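Putative short-chain dehydrogenase/reductase (Burkholderia xenovorans, PDB 5IZ4) probably acts as an NAD(P)-dependent oxidoreductase of the short-chain dehydrogenase/reductase family, and binds adenosine-5'-diphosphate in its nucleotide pocket. Local coordinates at residues A230-L244 with G257-G269. Sequence-based numbering, arbitrary orientation.
Sequences APLKRVSRPAEIAEL and GQVIAAENGLLLG
Leu244 and the tip of Ile241 on helix 238-244 pack on Ala262 and Ile260 of strand 259-262, the segments roughly antiparallel (152°) with axes approaching to 10.5 Å, while the loop 230-236 runs past the type I' turn Glu263-Leu266. This is the C-terminal helix-strand unit of the Rossmann-type SDR fold, ending in an outermost strand of the parallel sheet within the chain. Leu244, with CG anti to the backbone N (chi1 -175°), lays CD2 4.2 Å from Ala262 CB and, in the Ile260 conformer given, CD1 against Ile260 CG2. Ile241 CD1 also touches Ala262 CB, and its side chain packs on Ile26, an ADP-binding residue.

Beyond the strand, Asn264 is the hub. Its backbone O accepts Leu232 N at 3.1 Å, the donor lying above the carbonyl plane. The Pro231 ring packs against the turn, CG 3.2 Å from Gly265 O. The Arg234 side chain crosses that of Asn264 at about a right angle, its bend at chi3 (-61°) turning NH1 toward Asn264 OD1. In the conformer given, Glu240 joins the loop to the first turn of the helix through an end-on salt bridge with Arg234. A water links Ser236 OG to Ala262 O. Ala254 of a second subunit packs on Asn264. Arg234 NH1 meets Asn264 OD1 at 2.9 Å, in the amide plane and on a lone pair.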
ATOM      1  N   ALA A 230      -3.057 -20.198   7.900  1.00 24.95           N
ATOM      2  CA  ALA A 230      -3.447 -19.513   6.674  1.00 20.04           C
ATOM      3  C   ALA A 230      -4.962 -19.530   6.529  1.00 20.02           C
ATOM      4  O   ALA A 230      -5.580 -20.577   6.737  1.00 21.02           O
ATOM      5  CB  ALA A 230      -2.821 -20.179   5.456  1.00 21.00           C
ATOM      6  N   PRO A 231      -5.579 -18.400   6.193  1.00 19.87           N
ATOM      7  CA  PRO A 231      -7.021 -18.413   5.900  1.00 23.15           C
ATOM      8  C   PRO A 231      -7.416 -19.424   4.834  1.00 20.37           C
ATOM      9  O   PRO A 231      -8.493 -20.020   4.940  1.00 22.11           O
ATOM     10  CB  PRO A 231      -7.284 -16.970   5.456  1.00 22.05           C
ATOM     11  CG  PRO A 231      -6.296 -16.172   6.289  1.00 20.91           C
ATOM     12  CD  PRO A 231      -5.044 -17.027   6.286  1.00 20.73           C
ATOM     13  N   LEU A 232      -6.582 -19.645   3.820  1.00 18.48           N
ATOM     14  CA  LEU A 232      -6.926 -20.636   2.803  1.00 19.07           C
ATOM     15  C   LEU A 232      -6.594 -22.065   3.228  1.00 23.61           C
ATOM     16  O   LEU A 232      -6.843 -22.996   2.452  1.00 22.66           O
ATOM     17  CB  LEU A 232      -6.236 -20.295   1.475  1.00 16.78           C
ATOM     18  CG  LEU A 232      -6.766 -18.998   0.839  1.00 20.80           C
ATOM     19  CD1 LEU A 232      -6.234 -18.814  -0.584  1.00 21.39           C
ATOM     20  CD2 LEU A 232      -8.315 -18.966   0.867  1.00 16.28           C
ATOM     21  N   LYS A 233      -6.046 -22.257   4.433  1.00 20.75           N
ATOM     22  CA  LYS A 233      -5.875 -23.582   5.033  1.00 22.03           C
ATOM     23  C   LYS A 233      -5.062 -24.509   4.127  1.00 22.11           C
ATOM     24  O   LYS A 233      -5.397 -25.680   3.929  1.00 25.23           O
ATOM     25  CB  LYS A 233      -7.231 -24.194   5.387  1.00 23.22           C
ATOM     26  CG  LYS A 233      -7.884 -23.499   6.566  1.00 28.11           C
ATOM     27  CD  LYS A 233      -7.071 -23.753   7.838  1.00 30.65           C
ATOM     28  CE  LYS A 233      -7.675 -23.063   9.054  1.00 36.10           C
ATOM     29  NZ  LYS A 233      -7.495 -21.590   8.973  1.00 33.62           N
ATOM     30  N   ARG A 234      -3.959 -23.978   3.614  1.00 21.88           N
ATOM     31  CA  ARG A 234      -3.084 -24.706   2.704  1.00 21.14           C
ATOM     32  C   ARG A 234      -1.738 -24.003   2.678  1.00 23.09           C
ATOM     33  O   ARG A 234      -1.594 -22.871   3.150  1.00 22.72           O
ATOM     34  CB  ARG A 234      -3.665 -24.763   1.284  1.00 20.33           C
ATOM     35  CG  ARG A 234      -3.681 -23.386   0.613  1.00 19.18           C
ATOM     36  CD  ARG A 234      -4.433 -23.374  -0.714  1.00 21.43           C
ATOM     37  NE  ARG A 234      -3.839 -24.277  -1.709  1.00 23.15           N
ATOM     38  CZ  ARG A 234      -2.816 -23.959  -2.503  1.00 21.97           C
ATOM     39  NH1 ARG A 234      -2.236 -22.764  -2.422  1.00 17.89           N
ATOM     40  NH2 ARG A 234      -2.358 -24.846  -3.377  1.00 23.38           N
ATOM     41  N   VAL A 235      -0.755 -24.687   2.093  1.00 23.30           N
ATOM     42  CA  VAL A 235       0.510 -24.069   1.707  1.00 20.10           C
ATOM     43  C   VAL A 235       0.634 -24.133   0.189  1.00 26.65           C
ATOM     44  O   VAL A 235      -0.050 -24.907  -0.483  1.00 29.90           O
ATOM     45  CB  VAL A 235       1.715 -24.748   2.380  1.00 28.20           C
ATOM     46  CG1 VAL A 235       1.559 -24.678   3.877  1.00 27.69           C
ATOM     47  CG2 VAL A 235       1.831 -26.197   1.921  1.00 28.68           C
ATOM     48  N   SER A 236       1.525 -23.308  -0.353  1.00 23.34           N
ATOM     49  CA  SER A 236       1.781 -23.325  -1.788  1.00 24.18           C
ATOM     50  C   SER A 236       2.832 -24.370  -2.135  1.00 25.60           C
ATOM     51  O   SER A 236       3.716 -24.679  -1.335  1.00 24.82           O
ATOM     52  CB  SER A 236       2.264 -21.959  -2.283  1.00 23.56           C
ATOM     53  OG  SER A 236       1.226 -21.000  -2.219  1.00 20.70           O
ATOM     54  N   ARG A 237       2.725 -24.914  -3.335  1.00 24.79           N
ATOM     55  CA  ARG A 237       3.802 -25.707  -3.901  1.00 23.25           C
ATOM     56  C   ARG A 237       4.503 -24.891  -4.975  1.00 23.49           C
ATOM     57  O   ARG A 237       3.932 -23.935  -5.507  1.00 20.81           O
ATOM     58  CB  ARG A 237       3.268 -27.026  -4.468  1.00 28.21           C
ATOM     59  CG  ARG A 237       2.915 -28.007  -3.345  1.00 46.11           C
ATOM     60  CD  ARG A 237       2.201 -29.247  -3.839  1.00 59.14           C
ATOM     61  NE  ARG A 237       3.126 -30.313  -4.212  1.00 66.88           N
ATOM     62  CZ  ARG A 237       3.673 -31.164  -3.347  1.00 73.44           C
ATOM     63  NH1 ARG A 237       3.402 -31.070  -2.053  1.00 74.80           N
ATOM     64  NH2 ARG A 237       4.497 -32.107  -3.779  1.00 77.05           N
ATOM     65  N   PRO A 238       5.770 -25.190  -5.277  1.00 22.17           N
ATOM     66  CA  PRO A 238       6.504 -24.329  -6.219  1.00 25.00           C
ATOM     67  C   PRO A 238       5.809 -24.141  -7.556  1.00 21.40           C
ATOM     68  O   PRO A 238       5.890 -23.046  -8.124  1.00 21.16           O
ATOM     69  CB  PRO A 238       7.846 -25.053  -6.376  1.00 23.23           C
ATOM     70  CG  PRO A 238       8.025 -25.773  -5.093  1.00 27.43           C
ATOM     71  CD  PRO A 238       6.644 -26.197  -4.655  1.00 24.14           C
ATOM     72  N   ALA A 239       5.104 -25.164  -8.056  1.00 24.89           N
ATOM     73  CA  ALA A 239       4.443 -25.074  -9.358  1.00 23.93           C
ATOM     74  C   ALA A 239       3.488 -23.889  -9.457  1.00 23.33           C
ATOM     75  O   ALA A 239       3.351 -23.295 -10.534  1.00 20.62           O
ATOM     76  CB  ALA A 239       3.699 -26.376  -9.649  1.00 23.81           C
ATOM     77  N   GLU A 240       2.811 -23.518  -8.365  1.00 22.03           N
ATOM     78  CA  GLU A 240       1.878 -22.385  -8.391  0.51 19.59           C
ATOM     79  C   GLU A 240       2.604 -21.071  -8.642  1.00 20.62           C
ATOM     80  O   GLU A 240       2.077 -20.162  -9.296  1.00 18.42           O
ATOM     81  CB  GLU A 240       1.124 -22.276  -7.066  0.51 19.81           C
ATOM     82  CG  GLU A 240       0.368 -23.495  -6.621  0.51 18.33           C
ATOM     83  CD  GLU A 240       0.028 -23.414  -5.146  0.51 17.65           C
ATOM     84  OE1 GLU A 240      -0.136 -22.282  -4.643  0.51 18.10           O
ATOM     85  OE2 GLU A 240      -0.040 -24.472  -4.484  0.51 22.48           O
ATOM     86  N   ILE A 241       3.802 -20.933  -8.070  1.00 20.49           N
ATOM     87  CA  ILE A 241       4.560 -19.706  -8.272  1.00 17.38           C
ATOM     88  C   ILE A 241       5.089 -19.657  -9.699  1.00 19.34           C
ATOM     89  O   ILE A 241       5.146 -18.587 -10.319  1.00 19.31           O
ATOM     90  CB  ILE A 241       5.697 -19.601  -7.236  1.00 19.69           C
ATOM     91  CG1 ILE A 241       5.149 -19.852  -5.828  1.00 20.57           C
ATOM     92  CG2 ILE A 241       6.351 -18.215  -7.316  1.00 18.53           C
ATOM     93  CD1 ILE A 241       3.994 -18.916  -5.421  1.00 21.51           C
ATOM     94  N   ALA A 242       5.480 -20.821 -10.238  1.00 20.84           N
ATOM     95  CA  ALA A 242       5.850 -20.928 -11.646  1.00 20.25           C
ATOM     96  C   ALA A 242       4.696 -20.518 -12.555  1.00 20.91           C
ATOM     97  O   ALA A 242       4.907 -19.821 -13.553  1.00 18.63           O
ATOM     98  CB  ALA A 242       6.292 -22.357 -11.965  1.00 19.36           C
ATOM     99  N   GLU A 243       3.469 -20.948 -12.233  1.00 19.67           N
ATOM    100  CA  GLU A 243       2.315 -20.545 -13.042  1.00 16.14           C
ATOM    101  C   GLU A 243       2.171 -19.031 -13.069  1.00 19.11           C
ATOM    102  O   GLU A 243       1.868 -18.445 -14.114  1.00 20.69           O
ATOM    103  CB  GLU A 243       1.012 -21.162 -12.510  1.00 20.72           C
ATOM    104  CG  GLU A 243       0.769 -22.626 -12.831  1.00 30.93           C
ATOM    105  CD  GLU A 243       0.596 -22.926 -14.323  1.00 24.43           C
ATOM    106  OE1 GLU A 243       0.900 -24.067 -14.711  1.00 36.25           O
ATOM    107  OE2 GLU A 243       0.147 -22.048 -15.092  1.00 31.06           O
ATOM    108  N   LEU A 244       2.358 -18.384 -11.917  1.00 16.49           N
ATOM    109  CA  LEU A 244       2.268 -16.932 -11.860  1.00 15.40           C
ATOM    110  C   LEU A 244       3.379 -16.277 -12.678  1.00 20.89           C
ATOM    111  O   LEU A 244       3.137 -15.297 -13.392  1.00 19.43           O
ATOM    112  CB  LEU A 244       2.307 -16.490 -10.396  1.00 19.49           C
ATOM    113  CG  LEU A 244       2.120 -15.034  -9.975  1.00 28.16           C
ATOM    114  CD1 LEU A 244       0.799 -14.457 -10.462  1.00 24.01           C
ATOM    115  CD2 LEU A 244       2.204 -14.949  -8.456  1.00 27.71           C
ATOM    116  N   GLY A 257       5.697  -3.214 -12.796  1.00 15.59           N
ATOM    117  CA  GLY A 257       5.883  -2.499 -11.543  1.00 16.64           C
ATOM    118  C   GLY A 257       5.005  -2.973 -10.405  1.00 15.95           C
ATOM    119  O   GLY A 257       4.760  -2.213  -9.461  1.00 16.55           O
ATOM    120  N   GLN A 258       4.530  -4.214 -10.462  1.00 15.66           N
ATOM    121  CA  GLN A 258       3.656  -4.762  -9.440  1.00 15.40           C
ATOM    122  C   GLN A 258       4.389  -5.794  -8.593  1.00 20.47           C
ATOM    123  O   GLN A 258       5.336  -6.446  -9.049  1.00 17.42           O
ATOM    124  CB  GLN A 258       2.422  -5.407 -10.067  1.00 13.83           C
ATOM    125  CG  GLN A 258       1.563  -4.453 -10.893  1.00 19.02           C
ATOM    126  CD  GLN A 258       1.212  -3.181 -10.143  1.00 17.98           C
ATOM    127  OE1 GLN A 258       0.678  -3.221  -9.029  1.00 20.12           O
ATOM    128  NE2 GLN A 258       1.519  -2.038 -10.747  1.00 18.24           N
ATOM    129  N   VAL A 259       3.938  -5.930  -7.347  1.00 15.60           N
ATOM    130  CA  VAL A 259       4.346  -7.014  -6.455  1.00 17.69           C
ATOM    131  C   VAL A 259       3.086  -7.820  -6.190  1.00 19.61           C
ATOM    132  O   VAL A 259       2.159  -7.324  -5.536  1.00 19.44           O
ATOM    133  CB  VAL A 259       4.946  -6.486  -5.146  1.00 20.19           C
ATOM    134  CG1 VAL A 259       5.367  -7.639  -4.237  1.00 17.02           C
ATOM    135  CG2 VAL A 259       6.090  -5.558  -5.436  1.00 16.49           C
ATOM    136  N   ILE A 260       3.025  -9.037  -6.720  1.00 15.70           N
ATOM    137  CA  ILE A 260       1.841  -9.894  -6.633  0.68 17.48           C
ATOM    138  C   ILE A 260       2.023 -10.850  -5.465  1.00 20.58           C
ATOM    139  O   ILE A 260       2.941 -11.680  -5.482  1.00 17.63           O
ATOM    140  CB  ILE A 260       1.623 -10.690  -7.930  0.68 18.66           C
ATOM    141  CG1 ILE A 260       1.713  -9.778  -9.152  0.68 23.10           C
ATOM    142  CG2 ILE A 260       0.271 -11.397  -7.881  0.68 15.80           C
ATOM    143  CD1 ILE A 260       0.660  -8.707  -9.167  0.68 16.73           C
ATOM    144  N   ALA A 261       1.153 -10.756  -4.462  1.00 18.23           N
ATOM    145  CA  ALA A 261       1.250 -11.601  -3.273  1.00 18.22           C
ATOM    146  C   ALA A 261       0.411 -12.863  -3.464  1.00 21.32           C
ATOM    147  O   ALA A 261      -0.790 -12.784  -3.751  1.00 20.54           O
ATOM    148  CB  ALA A 261       0.788 -10.836  -2.031  1.00 18.15           C
ATOM    149  N   ALA A 262       1.047 -14.023  -3.312  1.00 17.25           N
ATOM    150  CA  ALA A 262       0.398 -15.327  -3.405  1.00 19.90           C
ATOM    151  C   ALA A 262       0.767 -16.039  -2.108  1.00 17.80           C
ATOM    152  O   ALA A 262       1.776 -16.748  -2.036  1.00 16.98           O
ATOM    153  CB  ALA A 262       0.854 -16.089  -4.645  1.00 21.64           C
ATOM    154  N   GLU A 263      -0.039 -15.812  -1.064  1.00 16.36           N
ATOM    155  CA  GLU A 263       0.371 -16.177   0.286  1.00 14.29           C
ATOM    156  C   GLU A 263      -0.753 -16.828   1.073  1.00 14.74           C
ATOM    157  O   GLU A 263      -0.703 -16.834   2.311  1.00 18.49           O
ATOM    158  CB  GLU A 263       0.891 -14.950   1.058  1.00 21.94           C
ATOM    159  CG  GLU A 263       0.200 -13.611   0.754  1.00 17.24           C
ATOM    160  CD  GLU A 263      -1.317 -13.632   0.957  1.00 19.91           C
ATOM    161  OE1 GLU A 263      -2.026 -14.348   0.212  1.00 20.91           O
ATOM    162  OE2 GLU A 263      -1.804 -12.918   1.864  1.00 19.09           O
ATOM    163  N   ASN A 264      -1.770 -17.350   0.390  1.00 16.03           N
ATOM    164  CA  ASN A 264      -2.815 -18.156   1.019  1.00 17.19           C
ATOM    165  C   ASN A 264      -3.605 -17.369   2.062  1.00 19.13           C
ATOM    166  O   ASN A 264      -4.150 -17.944   3.009  1.00 19.98           O
ATOM    167  CB  ASN A 264      -2.209 -19.432   1.608  1.00 19.69           C
ATOM    168  CG  ASN A 264      -1.636 -20.313   0.525  1.00 20.76           C
ATOM    169  OD1 ASN A 264      -2.374 -20.776  -0.340  1.00 18.33           O
ATOM    170  ND2 ASN A 264      -0.315 -20.498   0.523  1.00 19.96           N
ATOM    171  N   GLY A 265      -3.687 -16.051   1.886  1.00 17.09           N
ATOM    172  CA  GLY A 265      -4.487 -15.211   2.754  1.00 15.68           C
ATOM    173  C   GLY A 265      -3.787 -14.677   3.987  1.00 19.23           C
ATOM    174  O   GLY A 265      -4.429 -13.995   4.792  1.00 19.86           O
ATOM    175  N   LEU A 266      -2.496 -14.965   4.180  1.00 17.13           N
ATOM    176  CA  LEU A 266      -1.848 -14.553   5.423  1.00 17.78           C
ATOM    177  C   LEU A 266      -1.946 -13.046   5.656  1.00 19.02           C
ATOM    178  O   LEU A 266      -2.019 -12.606   6.812  1.00 20.55           O
ATOM    179  CB  LEU A 266      -0.379 -14.995   5.427  1.00 17.92           C
ATOM    180  CG  LEU A 266      -0.140 -16.481   5.711  1.00 17.67           C
ATOM    181  CD1 LEU A 266       1.320 -16.849   5.472  1.00 20.17           C
ATOM    182  CD2 LEU A 266      -0.552 -16.838   7.134  1.00 24.64           C
ATOM    183  N   LEU A 267      -1.957 -12.243   4.587  1.00 20.14           N
ATOM    184  CA  LEU A 267      -2.068 -10.794   4.751  1.00 19.41           C
ATOM    185  C   LEU A 267      -3.408 -10.387   5.350  1.00 21.33           C
ATOM    186  O   LEU A 267      -3.511  -9.288   5.910  1.00 25.05           O
ATOM    187  CB  LEU A 267      -1.865 -10.079   3.412  1.00 16.39           C
ATOM    188  CG  LEU A 267      -0.437 -10.061   2.859  1.00 18.51           C
ATOM    189  CD1 LEU A 267      -0.466  -9.687   1.383  1.00 23.53           C
ATOM    190  CD2 LEU A 267       0.428  -9.082   3.652  1.00 18.25           C
ATOM    191  N   LEU A 268      -4.427 -11.246   5.260  1.00 18.28           N
ATOM    192  CA  LEU A 268      -5.718 -10.946   5.868  1.00 19.74           C
ATOM    193  C   LEU A 268      -5.722 -11.144   7.377  1.00 28.86           C
ATOM    194  O   LEU A 268      -6.672 -10.710   8.044  1.00 28.64           O
ATOM    195  CB  LEU A 268      -6.805 -11.814   5.242  1.00 20.51           C
ATOM    196  CG  LEU A 268      -7.005 -11.618   3.742  1.00 19.04           C
ATOM    197  CD1 LEU A 268      -7.820 -12.777   3.189  1.00 17.73           C
ATOM    198  CD2 LEU A 268      -7.703 -10.304   3.471  1.00 19.14           C
ATOM    199  N   GLY A 269      -4.698 -11.791   7.926  1.00 30.58           N
ATOM    200  CA  GLY A 269      -4.616 -12.018   9.358  1.00 38.24           C
ATOM    201  C   GLY A 269      -4.681 -13.490   9.707  1.00 48.86           C
ATOM    202  O   GLY A 269      -5.265 -14.280   8.965  1.00 45.60           O
TER
HETATM  203  O   HOH W   1       2.570 -19.180  -0.349  1.00 21.18           O